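PDB 1LQT: NADPH-ferredoxin reductase FprA from Mycobacterium tuberculosis, which catalyses electron transfer between NADP(H) and ferredoxin by means of bound FAD, and may supply electrons to cytochrome P450 systems. Local coordinates for residues 6-11 with 16-21; 97-102 with 380-385; 24-29 with 73-78. All coordinates share one frame; numbering follows the deposited sequence.

Interaction 1 (6-11 with 16-21). With FAD (flavin-adenine dinucleotide), chain H.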
# COMPACT_ATOMS: atom_id res chain seq x y z
N ILE A 6 -9.33 -23.96 1.75
CA ILE A 6 -9.46 -22.53 2.01
C ILE A 6 -8.95 -21.76 0.81
O ILE A 6 -7.88 -22.02 0.30
CB ILE A 6 -8.60 -22.12 3.22
CG1 ILE A 6 -8.75 -23.10 4.40
CG2 ILE A 6 -8.93 -20.70 3.64
CD1 ILE A 6 -10.10 -23.22 4.97
N ALA A 7 -9.76 -20.79 0.38
CA ALA A 7 -9.32 -19.86 -0.66
C ALA A 7 -8.93 -18.57 0.03
O ALA A 7 -9.62 -18.11 0.93
CB ALA A 7 -10.44 -19.56 -1.63
N ILE A 8 -7.83 -17.99 -0.45
CA ILE A 8 -7.38 -16.67 0.02
C ILE A 8 -7.34 -15.79 -1.20
O ILE A 8 -6.73 -16.14 -2.21
CB ILE A 8 -6.02 -16.75 0.72
CG1 ILE A 8 -6.07 -17.68 1.92
CG2 ILE A 8 -5.59 -15.35 1.12
CD1 ILE A 8 -4.74 -17.87 2.57
N VAL A 9 -8.01 -14.64 -1.12
CA VAL A 9 -8.12 -13.69 -2.23
C VAL A 9 -7.15 -12.57 -1.93
O VAL A 9 -7.34 -11.79 -1.00
CB VAL A 9 -9.55 -13.19 -2.40
CG1 VAL A 9 -9.61 -12.22 -3.55
CG2 VAL A 9 -10.49 -14.40 -2.62
N GLY A 10 -6.11 -12.50 -2.75
CA GLY A 10 -4.98 -11.62 -2.55
C GLY A 10 -3.76 -12.40 -2.11
O GLY A 10 -3.87 -13.50 -1.57
N SER A 11 -2.59 -11.78 -2.30
CA SER A 11 -1.30 -12.44 -2.05
C SER A 11 -0.28 -11.50 -1.43
O SER A 11 0.92 -11.70 -1.59
CB SER A 11 -0.78 -13.06 -3.34
OG SER A 11 -0.42 -12.08 -4.29
N PHE A 16 -0.49 -13.99 3.07
CA PHE A 16 0.56 -14.96 3.39
C PHE A 16 0.66 -15.29 4.86
O PHE A 16 0.96 -16.45 5.22
CB PHE A 16 1.91 -14.54 2.81
CG PHE A 16 2.10 -15.03 1.42
CD1 PHE A 16 2.42 -16.36 1.20
CD2 PHE A 16 1.94 -14.20 0.32
CE1 PHE A 16 2.56 -16.84 -0.08
CE2 PHE A 16 2.06 -14.70 -0.95
CZ PHE A 16 2.37 -16.01 -1.14
N PHE A 17 0.40 -14.33 5.73
CA PHE A 17 0.35 -14.63 7.15
C PHE A 17 -0.84 -15.54 7.46
O PHE A 17 -0.72 -16.49 8.23
CB PHE A 17 0.31 -13.35 7.98
CG PHE A 17 1.61 -12.52 7.94
CD1 PHE A 17 2.86 -13.09 8.06
CD2 PHE A 17 1.54 -11.15 7.82
CE1 PHE A 17 3.98 -12.32 8.03
CE2 PHE A 17 2.70 -10.39 7.82
CZ PHE A 17 3.88 -10.97 7.92
N ALA A 18 -1.97 -15.28 6.81
CA ALA A 18 -3.12 -16.16 7.00
C ALA A 18 -2.80 -17.58 6.53
O ALA A 18 -3.12 -18.55 7.20
CB ALA A 18 -4.33 -15.61 6.26
N ALA A 19 -2.17 -17.68 5.36
CA ALA A 19 -1.80 -18.99 4.83
C ALA A 19 -0.92 -19.73 5.81
O ALA A 19 -1.13 -20.92 6.10
CB ALA A 19 -1.12 -18.85 3.49
N ALA A 20 0.09 -19.04 6.33
CA ALA A 20 0.98 -19.67 7.27
C ALA A 20 0.25 -20.12 8.51
O ALA A 20 0.51 -21.21 9.03
CB ALA A 20 2.14 -18.74 7.62
N SER A 21 -0.66 -19.29 9.01
CA SER A 21 -1.43 -19.66 10.21
C SER A 21 -2.30 -20.89 9.97
O SER A 21 -2.41 -21.75 10.84
CB SER A 21 -2.29 -18.49 10.65
OG SER A 21 -1.52 -17.41 11.11
PA FAD H . -1.77 -5.63 0.10
O1A FAD H . -2.28 -4.43 -0.60
O2A FAD H . -0.32 -5.77 0.38
O5B FAD H . -2.19 -6.92 -0.75
C5B FAD H . -3.50 -7.00 -1.33
C4B FAD H . -3.40 -7.98 -2.49
O4B FAD H . -4.73 -8.30 -2.89
C3B FAD H . -2.68 -7.42 -3.72
O3B FAD H . -1.72 -8.31 -4.23
C2B FAD H . -3.82 -7.17 -4.68
O2B FAD H . -3.48 -7.17 -6.05
C1B FAD H . -4.79 -8.30 -4.30
N9A FAD H . -6.17 -8.07 -4.70
C8A FAD H . -6.90 -6.93 -4.49
N7A FAD H . -8.14 -7.04 -4.95
C5A FAD H . -8.20 -8.30 -5.52
C6A FAD H . -9.23 -8.97 -6.17
N6A FAD H . -10.45 -8.48 -6.33
N1A FAD H . -8.97 -10.23 -6.61
C2A FAD H . -7.74 -10.77 -6.39
N3A FAD H . -6.70 -10.18 -5.77
C4A FAD H . -6.99 -8.95 -5.35
N1 FAD H . 5.22 -1.47 5.47
C2 FAD H . 6.46 -1.72 5.98
O2 FAD H . 6.61 -2.48 6.91
N3 FAD H . 7.55 -1.05 5.44
C4 FAD H . 7.47 -0.22 4.36
O4 FAD H . 8.50 0.32 3.89
C4X FAD H . 6.21 -0.02 3.80
N5 FAD H . 6.05 0.79 2.70
C5X FAD H . 4.79 1.01 2.19
C6 FAD H . 4.63 1.83 1.10
C7 FAD H . 3.38 2.14 0.60
C7M FAD H . 3.25 3.04 -0.60
C8 FAD H . 2.26 1.57 1.21
C8M FAD H . 0.87 1.89 0.72
C9 FAD H . 2.41 0.71 2.30
C9A FAD H . 3.67 0.42 2.80
N10 FAD H . 3.84 -0.42 3.91
C10 FAD H . 5.10 -0.66 4.39
C1' FAD H . 2.69 -1.11 4.56
C2' FAD H . 2.41 -2.46 3.90
O2' FAD H . 2.42 -2.28 2.50
C3' FAD H . 1.03 -2.98 4.36
O3' FAD H . 1.02 -3.20 5.77
C4' FAD H . 0.62 -4.34 3.79
O4' FAD H . 1.10 -4.51 2.45
C5' FAD H . -0.90 -4.50 3.83
O5' FAD H . -1.13 -5.87 3.48
P FAD H . -2.49 -6.42 2.86
O1P FAD H . -2.25 -7.87 2.70
O2P FAD H . -3.70 -6.00 3.64
O3P FAD H . -2.65 -5.72 1.45
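The ring of Phe-16 meets the glycine-rich loop with an edge: the backbone oxygen of Ser-11 lies near the ring plane, 3.3 Å from Phe-16 CE2 and equally close to CD2. The slightly positive C-H rim of a phenyl group suits a carbonyl oxygen, so the ring can lie snugly against the polar backbone. The ring is also stacked with Phe-67. Further back along the strand the contact becomes purely aliphatic. Ile-8 turns CG1 away from its carbonyl carbon (chi1 -59°) and extends the branch fully, and this carries CD1 onto the helix, 3.8 Å from Ala-19 N and 3.9 Å from Ala-19 CB. Ala-18 CB lies a little farther from the same methyl, at 4.3 Å. Alanines suit this helix face because their short side chains let the helix backbone approach the strand, with 7.7 Å between the CA atoms of Ile-8 and Ala-19.

The loop end of the strand faces the cofactor. Val-9 CG1 packs against the adenine, 3.7 Å from FAD C2A, while Gly-10 lets the ribose approach to 3.3 Å between its CA and FAD O4B. At its phi of 107° a side chain would press on the carbonyl oxygen of Val-9 and also collide with the ribose, so glycine suits the place. Ser-11 lines the FAD pocket itself, and its OG is hydrogen-bonded to Glu-40 OE1, an oxygen also bonded to FAD, probably steadying the glutamate. Strand, tight turn and helix form the opening of a beta-alpha-beta unit that continues into strand 34-40, and Gly-10, Gly-12 and Ala-15 fit the GxGxxA signature of a Rossmann-type dinucleotide-binding fold, here holding the adenosine half of FAD.

Interaction 2 (97-102 with 380-385)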
# COMPACT_ATOMS: atom_id res chain seq x y z
N TYR A 97 -15.21 -23.78 -1.52
CA TYR A 97 -14.25 -23.85 -0.46
C TYR A 97 -14.96 -23.89 0.86
O TYR A 97 -16.08 -23.39 0.99
CB TYR A 97 -13.32 -22.62 -0.55
CG TYR A 97 -12.38 -22.65 -1.73
CD1 TYR A 97 -12.75 -22.13 -2.96
CD2 TYR A 97 -11.15 -23.25 -1.62
CE1 TYR A 97 -11.90 -22.18 -4.02
CE2 TYR A 97 -10.28 -23.30 -2.69
CZ TYR A 97 -10.66 -22.78 -3.89
OH TYR A 97 -9.81 -22.79 -4.98
N ASP A 98 -14.33 -24.51 1.85
CA ASP A 98 -14.86 -24.49 3.21
C ASP A 98 -14.93 -23.09 3.78
O ASP A 98 -15.87 -22.75 4.49
CB ASP A 98 -14.07 -25.41 4.11
CG ASP A 98 -14.23 -26.87 3.72
OD1 ASP A 98 -13.25 -27.44 3.20
OD2 ASP A 98 -15.31 -27.43 3.91
N ALA A 99 -13.91 -22.28 3.47
CA ALA A 99 -13.91 -20.88 3.89
C ALA A 99 -13.09 -20.10 2.89
O ALA A 99 -12.24 -20.65 2.20
CB ALA A 99 -13.35 -20.74 5.26
N VAL A 100 -13.36 -18.79 2.85
CA VAL A 100 -12.68 -17.88 1.94
C VAL A 100 -12.23 -16.69 2.77
O VAL A 100 -13.00 -16.12 3.53
CB VAL A 100 -13.62 -17.40 0.82
CG1 VAL A 100 -12.84 -16.59 -0.21
CG2 VAL A 100 -14.34 -18.59 0.13
N ILE A 101 -10.96 -16.33 2.60
CA ILE A 101 -10.38 -15.17 3.29
C ILE A 101 -10.08 -14.10 2.26
O ILE A 101 -9.32 -14.32 1.32
CB ILE A 101 -9.10 -15.54 4.02
CG1 ILE A 101 -9.31 -16.69 5.02
CG2 ILE A 101 -8.54 -14.33 4.71
CD1 ILE A 101 -8.06 -17.14 5.67
N TYR A 102 -10.69 -12.93 2.43
CA TYR A 102 -10.43 -11.77 1.59
C TYR A 102 -9.30 -10.96 2.21
O TYR A 102 -9.42 -10.45 3.31
CB TYR A 102 -11.71 -10.94 1.41
CG TYR A 102 -12.63 -11.68 0.49
CD1 TYR A 102 -13.49 -12.66 0.97
CD2 TYR A 102 -12.59 -11.50 -0.88
CE1 TYR A 102 -14.24 -13.43 0.12
CE2 TYR A 102 -13.35 -12.25 -1.74
CZ TYR A 102 -14.16 -13.23 -1.24
OH TYR A 102 -14.86 -14.00 -2.13
N ASP A 380 -7.84 -18.06 13.64
CA ASP A 380 -8.32 -18.78 14.80
C ASP A 380 -9.85 -18.84 14.78
O ASP A 380 -10.45 -19.88 15.05
CB ASP A 380 -7.89 -18.08 16.08
CG ASP A 380 -6.41 -18.22 16.39
OD1 ASP A 380 -5.70 -19.07 15.82
OD2 ASP A 380 -5.90 -17.49 17.28
N THR A 381 -10.49 -17.72 14.50
CA THR A 381 -11.96 -17.68 14.40
C THR A 381 -12.48 -18.63 13.32
O THR A 381 -13.43 -19.39 13.54
CB THR A 381 -12.43 -16.25 14.07
OG1 THR A 381 -12.00 -15.34 15.09
CG2 THR A 381 -13.93 -16.16 14.03
N LEU A 382 -11.87 -18.55 12.14
CA LEU A 382 -12.23 -19.39 11.02
C LEU A 382 -12.15 -20.87 11.39
O LEU A 382 -13.08 -21.65 11.10
CB LEU A 382 -11.28 -19.05 9.86
CG LEU A 382 -11.40 -19.80 8.55
CD1 LEU A 382 -10.70 -19.02 7.46
CD2 LEU A 382 -10.83 -21.18 8.62
N ILE A 383 -11.06 -21.27 12.02
CA ILE A 383 -10.84 -22.67 12.34
C ILE A 383 -11.83 -23.13 13.40
O ILE A 383 -12.37 -24.24 13.32
CB ILE A 383 -9.40 -22.91 12.77
CG1 ILE A 383 -8.50 -22.76 11.54
CG2 ILE A 383 -9.21 -24.29 13.40
CD1 ILE A 383 -7.07 -22.95 11.76
N LYS A 384 -12.09 -22.29 14.40
CA LYS A 384 -13.12 -22.62 15.39
C LYS A 384 -14.46 -22.86 14.71
O LYS A 384 -15.17 -23.82 15.04
CB LYS A 384 -13.21 -21.51 16.43
CG LYS A 384 -14.40 -21.63 17.42
CD LYS A 384 -14.29 -20.55 18.52
CE LYS A 384 -15.53 -20.45 19.44
NZ LYS A 384 -15.34 -19.32 20.42
N ASN A 385 -14.82 -21.99 13.77
CA ASN A 385 -16.10 -22.11 13.08
C ASN A 385 -16.18 -23.36 12.23
O ASN A 385 -17.20 -24.02 12.19
CB ASN A 385 -16.39 -20.86 12.24
CG ASN A 385 -16.70 -19.64 13.07
OD1 ASN A 385 -16.56 -18.50 12.58
ND2 ASN A 385 -17.14 -19.84 14.29
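Leu-382 reaches from its helix onto strand 99-102 with a single methyl, CD1, which touches two residues of the strand. It lies 3.8 Å from Ala-99 CB and 3.6 Å from Ile-101 CG1, with Ile-101 CD1 almost as near. The leucine branch point takes part as well, Leu-382 CG being 3.9 Å from Ala-99 CB. Holding CG anti to the backbone N (chi1 179°) projects the leucine away from its helix towards the sheet, where it crosses the Ile-101 side chain at roughly a right angle. The residue types fit together: small Ala-99 leaves room for the leucine to come down close to the strand backbone, and the longer Ile-101 supplies an extended flank beside it. All three side chains are buried, and the contact is wholly apolar.

Beyond this first shell, Leu-22 of helix 13-28 packs on both Leu-382 and Ile-101, and Ala-18 of the same helix also touches Ile-101. Polar bonds fasten helix 370-391 on either side of Leu-382 in sequence: Thr-381 OG1 is hydrogen-bonded to the backbone oxygen of Gly-345, and Asn-385 OD1 to the hydroxyl of Tyr-355. Val-100 points away from segment 380-385, and its side chain touches Leu-93 of helix 90-96. Strand 99-102 therefore runs between strands 4-9 and 354-356 of the sheet, with helices 370-391 and 13-28 packed together on one face and helix 90-96 on the other.

Interaction 3 (24-29 with 73-78)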
# COMPACT_ATOMS: atom_id res chain seq x y z
N LYS A 24 0.05 -23.95 9.82
CA LYS A 24 0.55 -24.20 11.17
C LYS A 24 -0.48 -24.90 12.05
O LYS A 24 -0.15 -25.81 12.79
CB LYS A 24 1.01 -22.91 11.83
CG LYS A 24 1.52 -23.07 13.25
CD LYS A 24 1.88 -21.71 13.85
CE LYS A 24 0.69 -20.76 14.01
NZ LYS A 24 1.12 -19.38 14.32
N ALA A 25 -1.72 -24.47 11.95
CA ALA A 25 -2.80 -25.12 12.68
C ALA A 25 -2.86 -26.61 12.30
O ALA A 25 -2.96 -27.48 13.18
CB ALA A 25 -4.10 -24.44 12.41
N ALA A 26 -2.86 -26.90 11.02
CA ALA A 26 -2.85 -28.28 10.57
C ALA A 26 -1.63 -29.04 11.10
O ALA A 26 -1.75 -30.19 11.58
CB ALA A 26 -2.92 -28.35 9.09
N ASP A 27 -0.48 -28.40 11.04
CA ASP A 27 0.74 -29.09 11.44
C ASP A 27 0.77 -29.43 12.91
O ASP A 27 1.47 -30.36 13.33
CB ASP A 27 1.96 -28.25 11.12
CG ASP A 27 2.23 -28.11 9.64
OD1 ASP A 27 1.69 -28.90 8.85
OD2 ASP A 27 3.02 -27.25 9.22
N THR A 28 0.02 -28.69 13.71
CA THR A 28 0.07 -28.86 15.16
C THR A 28 -1.20 -29.43 15.76
O THR A 28 -1.32 -29.50 16.99
CB THR A 28 0.32 -27.50 15.86
OG1 THR A 28 -0.72 -26.56 15.53
CG2 THR A 28 1.63 -26.87 15.45
N THR A 29 -2.12 -29.90 14.93
CA THR A 29 -3.41 -30.38 15.40
C THR A 29 -3.78 -31.67 14.74
O THR A 29 -3.83 -31.78 13.53
CB THR A 29 -4.49 -29.35 15.10
OG1 THR A 29 -4.10 -28.07 15.61
CG2 THR A 29 -5.81 -29.71 15.79
N ASP A 73 5.04 -25.10 0.22
CA ASP A 73 4.29 -26.18 0.81
C ASP A 73 3.43 -26.85 -0.24
O ASP A 73 2.75 -26.18 -0.98
CB ASP A 73 3.40 -25.62 1.91
CG ASP A 73 2.91 -26.66 2.85
OD1 ASP A 73 2.15 -27.55 2.40
OD2 ASP A 73 3.25 -26.66 4.06
N PRO A 74 3.46 -28.19 -0.32
CA PRO A 74 2.63 -28.87 -1.31
C PRO A 74 1.13 -28.66 -1.15
O PRO A 74 0.39 -28.90 -2.08
CB PRO A 74 3.01 -30.35 -1.11
CG PRO A 74 3.51 -30.44 0.20
CD PRO A 74 4.29 -29.15 0.42
N ARG A 75 0.70 -28.20 0.01
CA ARG A 75 -0.72 -27.95 0.26
C ARG A 75 -1.19 -26.58 -0.26
O ARG A 75 -2.36 -26.27 -0.20
CB ARG A 75 -0.96 -28.00 1.76
CG ARG A 75 -0.70 -29.37 2.39
CD ARG A 75 -0.73 -29.36 3.88
NE ARG A 75 0.39 -28.62 4.44
CZ ARG A 75 0.62 -28.47 5.73
NH1 ARG A 75 -0.19 -28.98 6.65
NH2 ARG A 75 1.69 -27.80 6.13
N PHE A 76 -0.24 -25.78 -0.75
CA PHE A 76 -0.47 -24.42 -1.20
C PHE A 76 -0.41 -24.34 -2.71
O PHE A 76 0.53 -24.88 -3.31
CB PHE A 76 0.64 -23.54 -0.62
CG PHE A 76 0.55 -22.09 -1.01
CD1 PHE A 76 1.09 -21.65 -2.19
CD2 PHE A 76 -0.00 -21.17 -0.14
CE1 PHE A 76 0.99 -20.29 -2.52
CE2 PHE A 76 -0.08 -19.84 -0.46
CZ PHE A 76 0.39 -19.41 -1.63
N ARG A 77 -1.35 -23.61 -3.31
CA ARG A 77 -1.33 -23.31 -4.73
C ARG A 77 -1.58 -21.80 -4.90
O ARG A 77 -2.36 -21.21 -4.16
CB ARG A 77 -2.39 -24.08 -5.50
CG ARG A 77 -2.25 -25.58 -5.41
CD ARG A 77 -3.16 -26.36 -6.34
NE ARG A 77 -4.57 -26.10 -6.05
CZ ARG A 77 -5.57 -26.77 -6.61
NH1 ARG A 77 -5.30 -27.71 -7.49
NH2 ARG A 77 -6.81 -26.50 -6.31
N PHE A 78 -0.95 -21.23 -5.92
CA PHE A 78 -1.13 -19.85 -6.34
C PHE A 78 -1.74 -19.78 -7.73
O PHE A 78 -1.32 -20.49 -8.62
CB PHE A 78 0.23 -19.16 -6.37
CG PHE A 78 0.21 -17.73 -6.88
CD1 PHE A 78 -0.17 -16.69 -6.05
CD2 PHE A 78 0.66 -17.41 -8.15
CE1 PHE A 78 -0.12 -15.40 -6.51
CE2 PHE A 78 0.71 -16.12 -8.61
CZ PHE A 78 0.32 -15.10 -7.80
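Arg-75 joins the turn before strand 76-80 to helix 13-28 through Asp-27, which receives two of its nitrogens on one oxygen. NH1 and NH2 of Arg-75 both donate to Asp-27 OD1, each at 2.9 Å, from the syn side but tilted out of the carboxylate plane, NH1 more than NH2. Neither bond is straight, both N-H...O angles being near 137°, as expected when two diverging N-H groups share one acceptor. A weaker bond runs from Arg-75 NH2 to Asp-27 OD2 at 3.4 Å. The carboxylate and guanidinium planes are 19° apart.

Asp-73 holds the neighbouring NE-NH2 edge, so NH2 serves both aspartates. Arg-75 NE donates to Asp-73 OD1, and NH2 to Asp-73 OD2 at 2.8 Å, a side-on grip whose bonds are nearly straight and in the guanidinium plane, though tilted from that of the carboxylate. Asp-73 OD1 also takes the backbone N-H of Arg-75 with its anti lone pair, which makes an Asx turn within the type I beta turn from Asp-73 to Phe-76. Aspartate suits the place because its short side chain can close back on the turn and still face the guanidinium. The bend of the arginine at chi3 (-68°) brings its end back to this carboxylate. With the cation between them, the two aspartates can probably tolerate a 5.2 Å separation between Asp-27 OD2 and Asp-73 OD2.

Methyl CB of Ala-26 rests against Arg-75 NH1. Near the end of segment 24-29, two threonine hydroxyls donate to backbone oxygens: Thr-28 OG1 to Lys-24 O, and Thr-29 OG1 to Ala-25 O at 2.7 Å.

How the interactions relate
The three contacts lie in the same FAD-binding part of the fold, around one sheet and the helices on it. Interactions 1 and 3 use successive parts of helix 13-28, their centres about 11 Å apart, and interaction 2 adds helix 370-391 on the same face of the sheet, about 10 Å from interaction 1. Backbone bonds between strands 4-9 and 99-102 link interactions 1 and 2, while Phe-76 packs on Phe-16 and Ala-19 to link 1 with 3. Ile-383 meets Ala-25 where the two helices adjoin. Along the chain interaction 1 closes first, then 3, and last 2, whose helix returns from far along the sequence to complete the domain around its early nucleotide-binding unit.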